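Local coordinates for protein lipolytic enzyme (Clostridium thermocellum, PDB 2VPT) that removes acetyl groups from acetylated xylan, acting as the catalytic family 3 carbohydrate esterase domain of a larger cellulosomal protein, at residues L123-Y128 against A140-I145; P84-L89 against D197-L202. All blocks are in the same frame, centred on the assembly; numbering follows the deposited sequence. Where two conformers were deposited one is given.

Overall arrangement
The two contacts pack helices against opposite faces of one mixed sheet, on its parallel strands, their centres about 16 Å apart. Residues 123-128 and 84-89 lie on neighbouring strands, joined by probable hydrogen bonds from Leu-89 N to Phe-124 O (2.8 Å) and from Phe-124 N to Val-87 O (2.9 Å). On the face of contact 2, Phe-124 CD2 lies 3.7 Å from Phe-88 CE1, whereas contact 1 begins at Val-125 on the reverse side. Segment 123-128 ends at Tyr-128, whose OH is hydrogen-bonded to Asp-13 beside Ser-14, the likely nucleophile of a Ser-14, His-178, Asp-175 triad. In contact 2 the Phe-88 side chain is about 12 Å from the calcium ion.

Contact 1: residues L123-Y128 against A140-I145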
loop_
_atom_site.group_PDB
_atom_site.type_symbol
_atom_site.label_atom_id
_atom_site.label_comp_id
_atom_site.label_asym_id
_atom_site.label_seq_id
_atom_site.Cartn_x
_atom_site.Cartn_y
_atom_site.Cartn_z
ATOM N N LEU A 123 -18.110 -14.417 8.911
ATOM C CA LEU A 123 -16.673 -14.253 9.142
ATOM C C LEU A 123 -15.888 -15.461 8.658
ATOM O O LEU A 123 -16.219 -16.602 8.965
ATOM C CB LEU A 123 -16.413 -14.027 10.641
ATOM C CG LEU A 123 -14.957 -13.850 11.091
ATOM C CD1 LEU A 123 -14.290 -12.599 10.508
ATOM C CD2 LEU A 123 -14.863 -13.804 12.627
ATOM N N PHE A 124 -14.856 -15.196 7.873
ATOM C CA PHE A 124 -13.874 -16.185 7.458
ATOM C C PHE A 124 -12.555 -15.857 8.120
ATOM O O PHE A 124 -12.140 -14.702 8.136
ATOM C CB PHE A 124 -13.716 -16.174 5.936
ATOM C CG PHE A 124 -14.927 -16.669 5.207
ATOM C CD1 PHE A 124 -15.092 -18.011 4.988
ATOM C CD2 PHE A 124 -15.922 -15.805 4.787
ATOM C CE1 PHE A 124 -16.202 -18.496 4.333
ATOM C CE2 PHE A 124 -17.049 -16.292 4.131
ATOM C CZ PHE A 124 -17.176 -17.640 3.906
ATOM N N VAL A 125 -11.913 -16.882 8.673
ATOM C CA VAL A 125 -10.635 -16.750 9.367
ATOM C C VAL A 125 -9.624 -17.656 8.689
ATOM O O VAL A 125 -9.847 -18.869 8.604
ATOM C CB VAL A 125 -10.766 -17.114 10.852
ATOM C CG1 VAL A 125 -9.396 -17.012 11.541
ATOM C CG2 VAL A 125 -11.792 -16.185 11.531
ATOM N N ALA A 126 -8.516 -17.076 8.230
ATOM C CA ALA A 126 -7.463 -17.801 7.525
ATOM C C ALA A 126 -6.236 -18.104 8.383
ATOM O O ALA A 126 -5.876 -17.324 9.268
ATOM C CB ALA A 126 -7.019 -17.009 6.305
ATOM N N ASP A 127 -5.592 -19.233 8.100
ATOM C CA ASP A 127 -4.205 -19.435 8.511
ATOM C C ASP A 127 -3.235 -18.967 7.409
ATOM O O ASP A 127 -3.677 -18.351 6.427
ATOM C CB ASP A 127 -3.958 -20.868 9.021
ATOM C CG ASP A 127 -3.959 -21.922 7.944
ATOM O OD1 ASP A 127 -4.241 -21.617 6.771
ATOM O OD2 ASP A 127 -3.655 -23.091 8.299
ATOM N N TYR A 128 -1.937 -19.201 7.576
ATOM C CA TYR A 128 -0.910 -18.694 6.674
ATOM C C TYR A 128 -0.301 -19.780 5.803
ATOM O O TYR A 128 -0.227 -20.950 6.173
ATOM C CB TYR A 128 0.214 -18.014 7.481
ATOM C CG TYR A 128 -0.181 -16.694 8.091
ATOM C CD1 TYR A 128 0.254 -15.512 7.542
ATOM C CD2 TYR A 128 -0.985 -16.628 9.233
ATOM C CE1 TYR A 128 -0.093 -14.289 8.103
ATOM C CE2 TYR A 128 -1.341 -15.416 9.783
ATOM C CZ TYR A 128 -0.905 -14.244 9.203
ATOM O OH TYR A 128 -1.253 -13.028 9.774
ATOM N N ALA A 140 -1.226 -24.007 13.584
ATOM C CA ALA A 140 -1.760 -25.158 14.301
ATOM C C ALA A 140 -2.935 -24.821 15.193
ATOM O O ALA A 140 -3.832 -25.646 15.363
ATOM C CB ALA A 140 -0.664 -25.820 15.132
ATOM N N VAL A 141 -2.937 -23.645 15.816
ATOM C CA VAL A 141 -3.986 -23.310 16.790
ATOM C C VAL A 141 -5.293 -22.798 16.187
ATOM O O VAL A 141 -6.331 -22.812 16.842
ATOM C CB VAL A 141 -3.501 -22.297 17.867
ATOM C CG1 VAL A 141 -2.183 -22.783 18.502
ATOM C CG2 VAL A 141 -3.362 -20.887 17.310
ATOM N N ILE A 142 -5.267 -22.364 14.927
ATOM C CA ILE A 142 -6.407 -21.651 14.370
ATOM C C ILE A 142 -7.651 -22.525 14.117
ATOM O O ILE A 142 -8.745 -22.121 14.475
ATOM C CB ILE A 142 -5.978 -20.879 13.109
ATOM C CG1 ILE A 142 -4.946 -19.804 13.488
ATOM C CG2 ILE A 142 -7.195 -20.216 12.442
ATOM C CD1 ILE A 142 -4.324 -19.084 12.308
ATOM N N PRO A 143 -7.483 -23.721 13.505
ATOM C CA PRO A 143 -8.699 -24.512 13.244
ATOM C C PRO A 143 -9.550 -24.823 14.479
ATOM O O PRO A 143 -10.775 -24.811 14.417
ATOM C CB PRO A 143 -8.167 -25.803 12.625
ATOM C CG PRO A 143 -6.782 -25.568 12.270
ATOM C CD PRO A 143 -6.277 -24.363 12.968
ATOM N N GLY A 144 -8.898 -25.112 15.609
ATOM C CA GLY A 144 -9.628 -25.418 16.830
ATOM C C GLY A 144 -10.377 -24.233 17.399
ATOM O O GLY A 144 -11.487 -24.367 17.906
ATOM N N ILE A 145 -9.781 -23.043 17.284
ATOM C CA ILE A 145 -10.432 -21.833 17.743
ATOM C C ILE A 145 -11.691 -21.588 16.909
ATOM O O ILE A 145 -12.763 -21.295 17.434
ATOM C CB ILE A 145 -9.495 -20.601 17.639
ATOM C CG1 ILE A 145 -8.360 -20.706 18.668
ATOM C CG2 ILE A 145 -10.260 -19.321 17.839
ATOM C CD1 ILE A 145 -7.143 -19.891 18.287
#
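Ile-142 carries this contact almost alone, placing its two methyl ends against successive parts of the chain from Val-125 to Asp-127. Its CG2 meets Val-125 CG1 at 4.0 Å, the two branched side chains passing at a slant, each by a single methyl. The longer arm reaches just past the end of the strand: Ile-142 CD1 lies 3.8 Å from Asp-127 CB, and as close to Asp-127 CA. The same methyl approaches the backbone oxygen Ala-126 O at 3.8 Å, a plain van der Waals approach. The reach of this arm follows from its torsions, with CG1 opposite the carbonyl carbon (chi1 -64°) and CD1 fully extended beyond it (chi2 173°), while CG2 is left opposite the backbone N to face Val-125.

Asp-127 therefore presents its aliphatic root to the isoleucine and keeps its carboxylate for another partner. Its CG sits between the backbone N and the carbonyl carbon (chi1 72°), and OD2 is hydrogen-bonded to Ser-162 OG, which gives this buried acid a polar partner in the loop after strand 156-159. Phe-158 of that strand packs on both Asp-127 and Ile-142, and Val-156 touches Val-125.

One residue further on, the chain is held by Tyr-128, whose OH is bonded to both Asp-13 OD2 and Gly-93 N and whose ring meets that of Trp-90. Its carbonyl oxygen accepts a bond from Asn-139 ND2, just before segment 140-145. Strand 122-126, helix 142-151 and parallel strand 156-159 form a beta-alpha-beta crossover, the repeating unit of the alpha/beta/alpha sandwich found in SGNH hydrolases, and Tyr-128, just past the C-terminal end of the first strand, ties it to Asp-13 of the Gly-Asp-Ser motif.

Contact 2: residues P84-L89 against D197-L202; sequences PDVVFL and DILRAL
Val-86 points one methyl, CG2, at two leucines that stand a helical turn apart, Leu-199 and Leu-202. Both pairs meet at a slant, methyl against methyl: CG2 of Val-86 is 3.8 Å from Leu-199 CD2 and 3.5 Å from Leu-202 CD1. The second spacing is tighter than usual for two carbons, so the valine is closely fitted against the last part of the helix. With chi1 at 178°, CG1 takes the position opposite the backbone N, which leaves CG2, opposite the carbonyl carbon, as the branch that meets both leucines.

Leu-199 divides its branches between two residues of the strand. While CD2 turns to Val-86, CD1 comes to the edge of the Phe-88 ring, close to the ring plane, with Phe-88 CZ 4.4 Å away. This is a looser contact, made at the far end of the ring rather than across a face; the ring itself stacks with Trp-191, further back along the same helix. The bond leaving the backbone of Phe-88 is not aimed at the helix, and it is the length of the side chain that brings CZ near.

Strand and helix run nearly antiparallel, their N-to-C directions 162° apart, and their axes approach to 11.7 Å, a gap bridged entirely by apolar side chains. Just before the strand, the carboxylate of Asp-85 is taken up by strand 5-12, with Lys-7 N bonded to OD2.

Phe-124 of strand 122-126 touches both Val-86 and Ile-198 and widens the layer on one side; Ile-6 and Ile-8 of strand 5-12, on the other edge of strand 86-90, continue it. Beyond Leu-199 and Phe-88 come Leu-35 and Leu-31 of helix 28-37, so helices 181-203 and 28-37 lie next to each other on this face of the sheet.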
loop_
_atom_site.group_PDB
_atom_site.type_symbol
_atom_site.label_atom_id
_atom_site.label_comp_id
_atom_site.label_asym_id
_atom_site.label_seq_id
_atom_site.Cartn_x
_atom_site.Cartn_y
_atom_site.Cartn_z
ATOM N N PRO A 84 -19.819 -4.194 6.434
ATOM C CA PRO A 84 -19.692 -5.301 5.506
ATOM C C PRO A 84 -20.658 -6.444 5.809
ATOM O O PRO A 84 -21.037 -6.648 6.958
ATOM C CB PRO A 84 -18.265 -5.781 5.751
ATOM C CG PRO A 84 -17.996 -5.408 7.159
ATOM C CD PRO A 84 -18.679 -4.117 7.360
ATOM N N ASP A 85 -21.008 -7.192 4.777
ATOM C CA ASP A 85 -21.769 -8.436 4.934
ATOM C C ASP A 85 -20.863 -9.588 5.371
ATOM O O ASP A 85 -21.281 -10.492 6.093
ATOM C CB ASP A 85 -22.462 -8.784 3.618
ATOM C CG ASP A 85 -23.389 -7.693 3.154
ATOM O OD1 ASP A 85 -24.301 -7.346 3.930
ATOM O OD2 ASP A 85 -23.202 -7.173 2.038
ATOM N N VAL A 86 -19.602 -9.533 4.945
ATOM C CA VAL A 86 -18.636 -10.598 5.130
ATOM C C VAL A 86 -17.301 -9.947 5.483
ATOM O O VAL A 86 -16.950 -8.890 4.936
ATOM C CB VAL A 86 -18.457 -11.409 3.820
ATOM C CG1 VAL A 86 -17.415 -12.503 3.961
ATOM C CG2 VAL A 86 -19.788 -12.028 3.366
ATOM N N VAL A 87 -16.568 -10.577 6.397
ATOM C CA VAL A 87 -15.213 -10.187 6.738
ATOM C C VAL A 87 -14.286 -11.346 6.414
ATOM O O VAL A 87 -14.568 -12.486 6.783
ATOM C CB VAL A 87 -15.095 -9.805 8.237
ATOM C CG1 VAL A 87 -13.634 -9.607 8.649
ATOM C CG2 VAL A 87 -15.923 -8.577 8.509
ATOM N N PHE A 88 -13.183 -11.047 5.727
ATOM C CA PHE A 88 -12.117 -11.987 5.462
ATOM C C PHE A 88 -10.976 -11.608 6.396
ATOM O O PHE A 88 -10.255 -10.641 6.131
ATOM C CB PHE A 88 -11.605 -11.885 4.018
ATOM C CG PHE A 88 -12.522 -12.419 2.946
ATOM C CD1 PHE A 88 -13.615 -13.226 3.207
ATOM C CD2 PHE A 88 -12.225 -12.121 1.622
ATOM C CE1 PHE A 88 -14.397 -13.719 2.152
ATOM C CE2 PHE A 88 -13.008 -12.610 0.576
ATOM C CZ PHE A 88 -14.078 -13.411 0.853
ATOM N N LEU A 89 -10.806 -12.351 7.485
ATOM C CA LEU A 89 -9.811 -12.011 8.505
ATOM C C LEU A 89 -8.575 -12.897 8.357
ATOM O O LEU A 89 -8.665 -14.119 8.346
ATOM C CB LEU A 89 -10.439 -12.173 9.897
ATOM C CG LEU A 89 -9.537 -11.829 11.080
ATOM C CD1 LEU A 89 -9.175 -10.351 11.070
ATOM C CD2 LEU A 89 -10.193 -12.205 12.389
ATOM N N ASP A 197 -19.369 -21.179 -1.906
ATOM C CA ASP A 197 -20.697 -21.701 -1.616
ATOM C C ASP A 197 -21.459 -20.820 -0.642
ATOM O O ASP A 197 -22.630 -20.547 -0.827
ATOM C CB ASP A 197 -20.603 -23.149 -1.133
ATOM C CG ASP A 197 -20.089 -24.076 -2.224
ATOM O OD1 ASP A 197 -20.656 -24.047 -3.333
ATOM O OD2 ASP A 197 -19.113 -24.817 -1.998
ATOM N N ILE A 198 -20.782 -20.338 0.401
ATOM C CA ILE A 198 -21.423 -19.461 1.352
ATOM C C ILE A 198 -21.779 -18.113 0.704
ATOM O O ILE A 198 -22.844 -17.545 0.949
ATOM C CB ILE A 198 -20.527 -19.277 2.603
ATOM C CG1 ILE A 198 -20.513 -20.602 3.404
ATOM C CG2 ILE A 198 -21.021 -18.109 3.425
ATOM C CD1 ILE A 198 -19.286 -20.835 4.290
ATOM N N LEU A 199 -20.877 -17.592 -0.126
ATOM C CA LEU A 199 -21.135 -16.325 -0.807
ATOM C C LEU A 199 -22.317 -16.413 -1.762
ATOM O O LEU A 199 -23.149 -15.515 -1.778
ATOM C CB LEU A 199 -19.886 -15.823 -1.538
ATOM C CG LEU A 199 -18.732 -15.383 -0.628
ATOM C CD1 LEU A 199 -17.503 -15.039 -1.459
ATOM C CD2 LEU A 199 -19.123 -14.236 0.306
ATOM N N ARG A 200 -22.381 -17.494 -2.538
ATOM C CA ARG A 200 -23.519 -17.695 -3.434
ATOM C C ARG A 200 -24.830 -17.770 -2.648
ATOM O O ARG A 200 -25.838 -17.213 -3.076
ATOM C CB ARG A 200 -23.312 -18.930 -4.317
ATOM C CG ARG A 200 -22.323 -18.693 -5.447
ATOM C CD ARG A 200 -22.353 -19.790 -6.502
ATOM N NE ARG A 200 -21.723 -21.031 -6.046
ATOM C CZ ARG A 200 -20.786 -21.712 -6.709
ATOM N NH1 ARG A 200 -20.319 -21.298 -7.883
ATOM N NH2 ARG A 200 -20.297 -22.826 -6.184
ATOM N N ALA A 201 -24.812 -18.421 -1.485
ATOM C CA ALA A 201 -26.010 -18.481 -0.634
ATOM C C ALA A 201 -26.418 -17.102 -0.124
ATOM O O ALA A 201 -27.595 -16.747 -0.148
ATOM C CB ALA A 201 -25.799 -19.443 0.522
ATOM N N LEU A 202 -25.447 -16.307 0.328
ATOM C CA LEU A 202 -25.725 -14.943 0.775
ATOM C C LEU A 202 -26.289 -14.074 -0.353
ATOM O O LEU A 202 -27.154 -13.232 -0.113
ATOM C CB LEU A 202 -24.456 -14.270 1.332
ATOM C CG LEU A 202 -23.942 -14.728 2.693
ATOM C CD1 LEU A 202 -22.592 -14.075 3.003
ATOM C CD2 LEU A 202 -24.941 -14.418 3.793
#